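Local atomic coordinates of tyrosinase (PDB entry 6JU8), a protein that probably oxidises L-tyrosine and L-dopa to L-dopaquinone with molecular oxygen at a dinuclear copper centre, as a tyrosinase of melanin biosynthesis. Residues 376-388 / 430-442. The protein carries 1 engineered substitution. Residues are numbered along the deposited sequence; the frame is centred on the assembly and turned at random.
With CU (copper (II) ion), chain D.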
ATOM      1  N   HIS A 376     -15.460   7.995 -13.153  1.00  8.69           N
ATOM      2  CA  HIS A 376     -16.590   8.712 -13.735  1.00  8.06           C
ATOM      3  C   HIS A 376     -16.316   9.177 -15.150  1.00  8.52           C
ATOM      4  O   HIS A 376     -17.261   9.307 -15.932  1.00  8.92           O
ATOM      5  CB  HIS A 376     -17.000   9.882 -12.817  1.00  9.48           C
ATOM      6  CG  HIS A 376     -18.028   9.341 -11.844  1.00  8.95           C
ATOM      7  ND1 HIS A 376     -19.324   9.109 -12.255  1.00  9.59           N
ATOM      8  CD2 HIS A 376     -17.930   8.848 -10.592  1.00 10.31           C
ATOM      9  CE1 HIS A 376     -19.995   8.554 -11.261  1.00  9.66           C
ATOM     10  NE2 HIS A 376     -19.165   8.377 -10.215  1.00 10.27           N
ATOM     11  N   CYS A 377     -15.066   9.375 -15.538  1.00  8.34           N
ATOM     12  CA  CYS A 377     -14.779   9.660 -16.931  1.00  8.53           C
ATOM     13  C   CYS A 377     -15.172   8.472 -17.804  1.00  7.94           C
ATOM     14  O   CYS A 377     -15.819   8.653 -18.865  1.00  8.96           O
ATOM     15  CB  CYS A 377     -13.309  10.109 -17.060  1.00  9.88           C
ATOM     16  SG  CYS A 377     -13.051  10.776 -18.735  1.00 10.56           S
ATOM     17  N   ASN A 378     -14.913   7.237 -17.360  1.00  7.82           N
ATOM     18  CA  ASN A 378     -15.401   6.095 -18.133  1.00  8.06           C
ATOM     19  C   ASN A 378     -16.912   5.935 -18.051  1.00  8.71           C
ATOM     20  O   ASN A 378     -17.530   5.518 -19.039  1.00  8.88           O
ATOM     21  CB  ASN A 378     -14.745   4.767 -17.707  1.00  8.90           C
ATOM     22  CG  ASN A 378     -14.938   3.723 -18.795  1.00  8.54           C
ATOM     23  OD1 ASN A 378     -14.724   4.022 -19.985  1.00 10.23           O
ATOM     24  ND2 ASN A 378     -15.355   2.519 -18.446  1.00  9.36           N
ATOM     25  N   ILE A 379     -17.548   6.256 -16.925  1.00  8.35           N
ATOM     26  CA  ILE A 379     -19.021   6.203 -16.888  1.00  8.29           C
ATOM     27  C   ILE A 379     -19.592   7.189 -17.899  1.00  7.57           C
ATOM     28  O   ILE A 379     -20.595   6.889 -18.571  1.00  8.95           O
ATOM     29  CB  ILE A 379     -19.521   6.433 -15.463  1.00  8.52           C
ATOM     30  CG1 ILE A 379     -19.023   5.319 -14.527  1.00  9.61           C
ATOM     31  CG2 ILE A 379     -21.035   6.611 -15.404  1.00  9.31           C
ATOM     32  CD1 ILE A 379     -19.458   3.921 -14.947  1.00  9.52           C
ATOM     33  N   ASP A 380     -18.949   8.349 -18.044  1.00  8.52           N
ATOM     34  CA  ASP A 380     -19.370   9.319 -19.061  1.00  8.66           C
ATOM     35  C   ASP A 380     -19.212   8.763 -20.467  1.00  8.46           C
ATOM     36  O   ASP A 380     -20.085   8.946 -21.330  1.00  9.44           O
ATOM     37  CB  ASP A 380     -18.552  10.618 -18.909  1.00  9.28           C
ATOM     38  CG  ASP A 380     -19.217  11.700 -19.750  1.00  9.58           C
ATOM     39  OD1 ASP A 380     -20.343  12.083 -19.367  1.00 10.41           O
ATOM     40  OD2 ASP A 380     -18.650  12.119 -20.782  1.00  9.86           O
ATOM     41  N   ARG A 381     -18.090   8.092 -20.711  1.00  8.76           N
ATOM     42  CA  ARG A 381     -17.816   7.432 -22.002  1.00  8.11           C
ATOM     43  C   ARG A 381     -18.850   6.351 -22.314  1.00  8.78           C
ATOM     44  O   ARG A 381     -19.350   6.257 -23.440  1.00  8.91           O
ATOM     45  CB  ARG A 381     -16.386   6.873 -21.938  1.00  9.37           C
ATOM     46  CG  ARG A 381     -16.004   6.066 -23.200  1.00 10.10           C
ATOM     47  CD  ARG A 381     -14.503   5.728 -23.116  1.00  9.61           C
ATOM     48  NE  ARG A 381     -14.128   4.715 -24.090  1.00  9.42           N
ATOM     49  CZ  ARG A 381     -14.268   3.401 -23.887  1.00  9.63           C
ATOM     50  NH1 ARG A 381     -14.794   2.944 -22.747  1.00 10.03           N
ATOM     51  NH2 ARG A 381     -13.913   2.536 -24.821  1.00 11.37           N
ATOM     52  N   LEU A 382     -19.169   5.520 -21.316  1.00  8.94           N
ATOM     53  CA  LEU A 382     -20.179   4.482 -21.520  1.00  8.35           C
ATOM     54  C   LEU A 382     -21.531   5.107 -21.847  1.00  8.66           C
ATOM     55  O   LEU A 382     -22.266   4.618 -22.703  1.00 10.06           O
ATOM     56  CB  LEU A 382     -20.304   3.606 -20.278  1.00  9.20           C
ATOM     57  CG  LEU A 382     -19.090   2.699 -19.993  1.00  9.49           C
ATOM     58  CD1 LEU A 382     -19.291   1.981 -18.672  1.00 12.03           C
ATOM     59  CD2 LEU A 382     -18.855   1.715 -21.134  1.00 12.17           C
ATOM     60  N   THR A 383     -21.846   6.218 -21.193  1.00  8.37           N
ATOM     61  CA  THR A 383     -23.071   6.958 -21.515  1.00  8.12           C
ATOM     62  C   THR A 383     -23.014   7.424 -22.965  1.00  7.60           C
ATOM     63  O   THR A 383     -24.017   7.292 -23.703  1.00  9.23           O
ATOM     64  CB  THR A 383     -23.284   8.129 -20.560  1.00  8.22           C
ATOM     65  OG1 THR A 383     -23.381   7.620 -19.220  1.00  9.48           O
ATOM     66  CG2 THR A 383     -24.610   8.821 -20.861  1.00 10.97           C
ATOM     67  N   ALA A 384     -21.903   8.027 -23.389  1.00  9.00           N
ATOM     68  CA  ALA A 384     -21.786   8.522 -24.765  1.00  9.09           C
ATOM     69  C   ALA A 384     -21.878   7.388 -25.756  1.00  9.00           C
ATOM     70  O   ALA A 384     -22.514   7.513 -26.813  1.00 10.18           O
ATOM     71  CB  ALA A 384     -20.445   9.260 -24.901  1.00 10.53           C
ATOM     72  N   ILE A 385     -21.245   6.242 -25.470  1.00  8.72           N
ATOM     73  CA  ILE A 385     -21.389   5.065 -26.356  1.00  9.62           C
ATOM     74  C   ILE A 385     -22.844   4.652 -26.490  1.00  9.26           C
ATOM     75  O   ILE A 385     -23.377   4.440 -27.593  1.00 10.26           O
ATOM     76  CB  ILE A 385     -20.566   3.870 -25.834  1.00  9.63           C
ATOM     77  CG1 ILE A 385     -19.065   4.171 -25.856  1.00 10.46           C
ATOM     78  CG2 ILE A 385     -20.902   2.608 -26.633  1.00 10.25           C
ATOM     79  CD1 ILE A 385     -18.224   3.191 -25.062  1.00 10.82           C
ATOM     80  N   TRP A 386     -23.510   4.525 -25.329  1.00  9.56           N
ATOM     81  CA  TRP A 386     -24.891   4.034 -25.355  1.00  9.58           C
ATOM     82  C   TRP A 386     -25.762   5.040 -26.085  1.00 10.46           C
ATOM     83  O   TRP A 386     -26.633   4.639 -26.872  1.00 10.74           O
ATOM     84  CB  TRP A 386     -25.378   3.778 -23.920  1.00  8.96           C
ATOM     85  CG  TRP A 386     -26.717   3.117 -23.876  1.00  8.83           C
ATOM     86  CD1 TRP A 386     -26.907   1.755 -23.846  1.00 10.05           C
ATOM     87  CD2 TRP A 386     -28.025   3.710 -23.878  1.00  9.56           C
ATOM     88  NE1 TRP A 386     -28.246   1.479 -23.809  1.00 10.62           N
ATOM     89  CE2 TRP A 386     -28.962   2.661 -23.830  1.00 10.59           C
ATOM     90  CE3 TRP A 386     -28.489   5.026 -23.895  1.00 10.87           C
ATOM     91  CZ2 TRP A 386     -30.350   2.856 -23.812  1.00 10.61           C
ATOM     92  CZ3 TRP A 386     -29.872   5.222 -23.875  1.00 10.89           C
ATOM     93  CH2 TRP A 386     -30.783   4.170 -23.834  1.00 12.02           C
ATOM     94  N   GLN A 387     -25.541   6.342 -25.870  1.00  9.99           N
ATOM     95  CA  GLN A 387     -26.325   7.342 -26.607  1.00 10.63           C
ATOM     96  C   GLN A 387     -26.130   7.181 -28.117  1.00  9.99           C
ATOM     97  O   GLN A 387     -27.079   7.287 -28.884  1.00 11.43           O
ATOM     98  CB  GLN A 387     -25.926   8.753 -26.215  1.00 10.92           C
ATOM     99  CG  GLN A 387     -26.341   9.203 -24.818  1.00 10.92           C
ATOM    100  CD  GLN A 387     -25.844  10.623 -24.615  1.00 10.52           C
ATOM    101  OE1 GLN A 387     -24.838  10.852 -23.932  1.00 11.88           O
ATOM    102  NE2 GLN A 387     -26.497  11.597 -25.240  1.00 11.94           N
ATOM    103  N   THR A 388     -24.901   6.932 -28.531  1.00 10.23           N
ATOM    104  CA  THR A 388     -24.577   6.803 -29.954  1.00 11.96           C
ATOM    105  C   THR A 388     -25.366   5.684 -30.614  1.00 11.89           C
ATOM    106  O   THR A 388     -25.830   5.854 -31.745  1.00 14.19           O
ATOM    107  CB  THR A 388     -23.067   6.570 -30.119  1.00 11.84           C
ATOM    108  OG1 THR A 388     -22.349   7.739 -29.649  1.00 12.49           O
ATOM    109  CG2 THR A 388     -22.686   6.365 -31.569  1.00 13.49           C
ATOM    110  N   LYS A 430     -26.592  16.826 -23.486  1.00 12.55           N
ATOM    111  CA  LYS A 430     -26.935  15.650 -24.302  1.00 11.60           C
ATOM    112  C   LYS A 430     -25.847  15.374 -25.323  1.00 11.45           C
ATOM    113  O   LYS A 430     -25.426  14.232 -25.553  1.00 13.54           O
ATOM    114  CB  LYS A 430     -28.284  15.911 -24.994  1.00 13.70           C
ATOM    115  CG  LYS A 430     -28.756  14.772 -25.896  1.00 15.60           C
ATOM    116  CD  LYS A 430     -29.850  15.250 -26.841  0.52 18.27           C
ATOM    117  CE  LYS A 430     -31.187  15.343 -26.125  0.52 20.40           C
ATOM    118  NZ  LYS A 430     -32.285  15.754 -27.056  0.52 21.59           N
ATOM    119  N   ASP A 431     -25.358  16.441 -25.969  1.00 12.01           N
ATOM    120  CA  ASP A 431     -24.208  16.293 -26.863  1.00 12.42           C
ATOM    121  C   ASP A 431     -22.947  16.661 -26.085  1.00 11.90           C
ATOM    122  O   ASP A 431     -22.700  17.853 -25.850  1.00 13.40           O
ATOM    123  CB  ASP A 431     -24.368  17.193 -28.092  1.00 15.91           C
ATOM    124  CG  ASP A 431     -23.246  16.990 -29.094  1.00 18.15           C
ATOM    125  OD1 ASP A 431     -22.311  16.199 -28.848  1.00 17.14           O
ATOM    126  OD2 ASP A 431     -23.292  17.665 -30.141  1.00 30.10           O
ATOM    127  N   TRP A 432     -22.205  15.668 -25.654  1.00 10.91           N
ATOM    128  CA  TRP A 432     -21.021  15.908 -24.828  1.00 11.04           C
ATOM    129  C   TRP A 432     -20.029  16.770 -25.604  1.00 11.04           C
ATOM    130  O   TRP A 432     -19.199  17.446 -24.997  1.00 11.66           O
ATOM    131  CB  TRP A 432     -20.414  14.575 -24.355  1.00 11.05           C
ATOM    132  CG  TRP A 432     -20.044  13.715 -25.529  1.00 10.92           C
ATOM    133  CD1 TRP A 432     -18.831  13.681 -26.163  1.00 12.54           C
ATOM    134  CD2 TRP A 432     -20.891  12.774 -26.206  1.00 10.62           C
ATOM    135  NE1 TRP A 432     -18.891  12.768 -27.208  1.00 11.74           N
ATOM    136  CE2 TRP A 432     -20.142  12.206 -27.247  1.00 11.75           C
ATOM    137  CE3 TRP A 432     -22.230  12.377 -26.017  1.00 11.17           C
ATOM    138  CZ2 TRP A 432     -20.667  11.237 -28.117  1.00 11.49           C
ATOM    139  CZ3 TRP A 432     -22.743  11.422 -26.885  1.00 11.42           C
ATOM    140  CH2 TRP A 432     -21.974  10.874 -27.912  1.00 12.55           C
ATOM    141  N   ARG A 433     -20.106  16.778 -26.931  1.00 11.85           N
ATOM    142  CA  ARG A 433     -19.147  17.537 -27.724  1.00 12.45           C
ATOM    143  C   ARG A 433     -19.352  19.030 -27.526  1.00 14.07           C
ATOM    144  O   ARG A 433     -18.467  19.846 -27.810  1.00 13.93           O
ATOM    145  CB  ARG A 433     -19.207  17.135 -29.202  1.00 14.45           C
ATOM    146  CG  ARG A 433     -18.686  15.715 -29.419  1.00 17.59           C
ATOM    147  CD  ARG A 433     -19.256  15.072 -30.679  1.00 20.17           C
ATOM    148  NE  ARG A 433     -20.637  14.668 -30.390  1.00 27.34           N
ATOM    149  CZ  ARG A 433     -21.306  13.552 -30.615  1.00 23.82           C
ATOM    150  NH1 ARG A 433     -20.751  12.503 -31.217  1.00 25.52           N
ATOM    151  NH2 ARG A 433     -22.583  13.458 -30.236  1.00 26.89           N
ATOM    152  N   SER A 434     -20.526  19.408 -27.012  1.00 13.24           N
ATOM    153  CA  SER A 434     -20.704  20.840 -26.736  1.00 15.36           C
ATOM    154  C   SER A 434     -19.796  21.294 -25.600  1.00 12.73           C
ATOM    155  O   SER A 434     -19.593  22.497 -25.452  1.00 16.59           O
ATOM    156  CB  SER A 434     -22.159  21.162 -26.398  1.00 19.27           C
ATOM    157  OG  SER A 434     -22.506  20.533 -25.190  1.00 19.93           O
ATOM    158  N   LEU A 435     -19.261  20.357 -24.815  1.00 12.82           N
ATOM    159  CA  LEU A 435     -18.320  20.661 -23.734  1.00 13.41           C
ATOM    160  C   LEU A 435     -16.876  20.545 -24.211  1.00 12.36           C
ATOM    161  O   LEU A 435     -15.943  20.587 -23.418  1.00 12.39           O
ATOM    162  CB  LEU A 435     -18.584  19.711 -22.550  1.00 14.85           C
ATOM    163  CG  LEU A 435     -19.985  19.833 -21.941  1.00 15.31           C
ATOM    164  CD1 LEU A 435     -20.250  18.713 -20.943  1.00 16.04           C
ATOM    165  CD2 LEU A 435     -20.139  21.212 -21.305  1.00 18.08           C
ATOM    166  N   ASN A 436     -16.707  20.385 -25.517  1.00 11.70           N
ATOM    167  CA  ASN A 436     -15.435  20.402 -26.206  1.00 12.40           C
ATOM    168  C   ASN A 436     -14.515  19.240 -25.831  1.00 11.76           C
ATOM    169  O   ASN A 436     -13.300  19.414 -25.663  1.00 14.10           O
ATOM    170  CB  ASN A 436     -14.665  21.715 -25.987  1.00 14.20           C
ATOM    171  CG  ASN A 436     -13.629  21.911 -27.082  1.00 13.99           C
ATOM    172  OD1 ASN A 436     -13.788  21.385 -28.190  1.00 15.61           O
ATOM    173  ND2 ASN A 436     -12.553  22.653 -26.839  1.00 15.70           N
ATOM    174  N   TYR A 437     -15.055  18.042 -25.716  1.00 12.49           N
ATOM    175  CA  TYR A 437     -14.269  16.823 -25.639  1.00 12.19           C
ATOM    176  C   TYR A 437     -15.011  15.745 -26.424  1.00 11.53           C
ATOM    177  O   TYR A 437     -16.201  15.869 -26.732  1.00 12.34           O
ATOM    178  CB  TYR A 437     -14.031  16.361 -24.202  1.00 11.96           C
ATOM    179  CG  TYR A 437     -15.275  15.899 -23.465  1.00 11.80           C
ATOM    180  CD1 TYR A 437     -15.745  14.610 -23.592  1.00 12.04           C
ATOM    181  CD2 TYR A 437     -15.991  16.783 -22.652  1.00 12.07           C
ATOM    182  CE1 TYR A 437     -16.895  14.204 -22.915  1.00 10.84           C
ATOM    183  CE2 TYR A 437     -17.126  16.393 -21.954  1.00 10.99           C
ATOM    184  CZ  TYR A 437     -17.570  15.089 -22.096  1.00 11.28           C
ATOM    185  OH  TYR A 437     -18.701  14.706 -21.402  1.00 11.62           O
ATOM    186  N   ASP A 438     -14.275  14.680 -26.708  1.00 12.67           N
ATOM    187  CA  ASP A 438     -14.914  13.524 -27.359  1.00 11.99           C
ATOM    188  C   ASP A 438     -14.172  12.264 -26.913  1.00 10.83           C
ATOM    189  O   ASP A 438     -13.180  12.343 -26.172  1.00 13.29           O
ATOM    190  CB  ASP A 438     -14.891  13.696 -28.864  1.00 14.75           C
ATOM    191  CG  ASP A 438     -15.959  12.975 -29.651  1.00 15.80           C
ATOM    192  OD1 ASP A 438     -16.724  12.190 -29.048  1.00 15.05           O
ATOM    193  OD2 ASP A 438     -16.007  13.193 -30.880  1.00 21.80           O
ATOM    194  N   TYR A 439     -14.659  11.105 -27.336  1.00 10.71           N
ATOM    195  CA  TYR A 439     -14.000   9.820 -27.118  1.00 10.34           C
ATOM    196  C   TYR A 439     -13.657   9.206 -28.471  1.00 12.01           C
ATOM    197  O   TYR A 439     -14.440   9.319 -29.412  1.00 13.59           O
ATOM    198  CB  TYR A 439     -14.916   8.862 -26.336  1.00 11.23           C
ATOM    199  CG  TYR A 439     -15.302   9.463 -24.996  1.00 10.76           C
ATOM    200  CD1 TYR A 439     -14.380   9.460 -23.948  1.00  9.15           C
ATOM    201  CD2 TYR A 439     -16.562  10.031 -24.803  1.00 11.01           C
ATOM    202  CE1 TYR A 439     -14.704  10.005 -22.713  1.00  9.12           C
ATOM    203  CE2 TYR A 439     -16.892  10.583 -23.569  1.00 10.23           C
ATOM    204  CZ  TYR A 439     -15.962  10.572 -22.536  1.00  9.08           C
ATOM    205  OH  TYR A 439     -16.260  11.121 -21.302  1.00  9.78           O
ATOM    206  N   ALA A 440     -12.521   8.541 -28.579  1.00 11.48           N
ATOM    207  CA  ALA A 440     -12.193   7.900 -29.856  1.00 12.76           C
ATOM    208  C   ALA A 440     -13.311   6.979 -30.337  1.00 12.19           C
ATOM    209  O   ALA A 440     -13.642   6.953 -31.530  1.00 12.81           O
ATOM    210  CB  ALA A 440     -10.912   7.089 -29.766  1.00 12.95           C
ATOM    211  N   ILE A 441     -13.870   6.219 -29.407  1.00 10.82           N
ATOM    212  CA  ILE A 441     -14.872   5.234 -29.783  1.00 11.33           C
ATOM    213  C   ILE A 441     -16.144   5.846 -30.350  1.00 11.37           C
ATOM    214  O   ILE A 441     -16.844   5.100 -31.057  1.00 12.26           O
ATOM    215  CB  ILE A 441     -15.179   4.314 -28.597  1.00 10.72           C
ATOM    216  CG1 ILE A 441     -15.933   3.053 -29.036  1.00 13.38           C
ATOM    217  CG2 ILE A 441     -15.921   5.040 -27.487  1.00 12.01           C
ATOM    218  CD1 ILE A 441     -15.875   1.966 -27.967  1.00 13.92           C
ATOM    219  N   THR A 442     -16.407   7.114 -30.062  1.00 11.51           N
ATOM    220  CA  THR A 442     -17.615   7.777 -30.582  1.00 13.92           C
ATOM    221  C   THR A 442     -17.310   8.639 -31.799  1.00 15.02           C
ATOM    222  O   THR A 442     -18.183   9.360 -32.289  1.00 21.67           O
ATOM    223  CB  THR A 442     -18.355   8.602 -29.519  1.00 13.93           C
ATOM    224  OG1 THR A 442     -17.484   9.476 -28.786  1.00 15.51           O
ATOM    225  CG2 THR A 442     -18.963   7.681 -28.469  1.00 15.51           C
TER
HETATM  226 CU    CU D 502     -19.410   7.280  -8.735  0.53 10.87          CU
HETATM  227  O   HOH W   1     -12.821   5.804 -26.586  1.00 10.55           O
HETATM  228  O   HOH W   2     -22.084   9.869 -31.422  1.00 20.83           O
HETATM  229  O   HOH W   3     -20.694   8.795  -7.632  1.00 22.12           O
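Asp380 receives two phenol hydroxyls on one carboxylate oxygen. Tyr439 OH donates to the anti lone pair of Asp380 OD2 at 2.6 Å, while Tyr437 OH reaches Asp380 OD2 from above the carboxylate plane at 2.7 Å. The other oxygen, OD1, is taken by a salt bridge to Arg108, so the buried acid is gripped at both oxygens. Tyr439 OH also hydrogen-bonds to Arg23. The helix lays Arg381 CB over the centre of the Tyr439 ring, 3.7 Å from its centroid; CG, anti to the backbone N (chi1 176°), then carries the extended chain along the ring, CG and CD passing Tyr439 CD1. Arg381 NH1 donates to Asn378 OD1, NH2 bonds to Tyr456 OH, and NE donates to a water that also accepts from Ile441 N. One turn on, Ala384 CB sits squarely over the six-membered ring of Trp432; the indole NE1 gives a nearly straight bond (178°) to Asp438 OD1. Gln387 NE2 donates to Lys430 O at 2.9 Å, and its OE1 accepts from Arg108. The loop between strand 420-423 and helix 448-456 thus packs along helix 371-389, whose His376 binds copper with His332 and His336 of helix 328-340, with helices 103-129 and 448-456 flanking the contact.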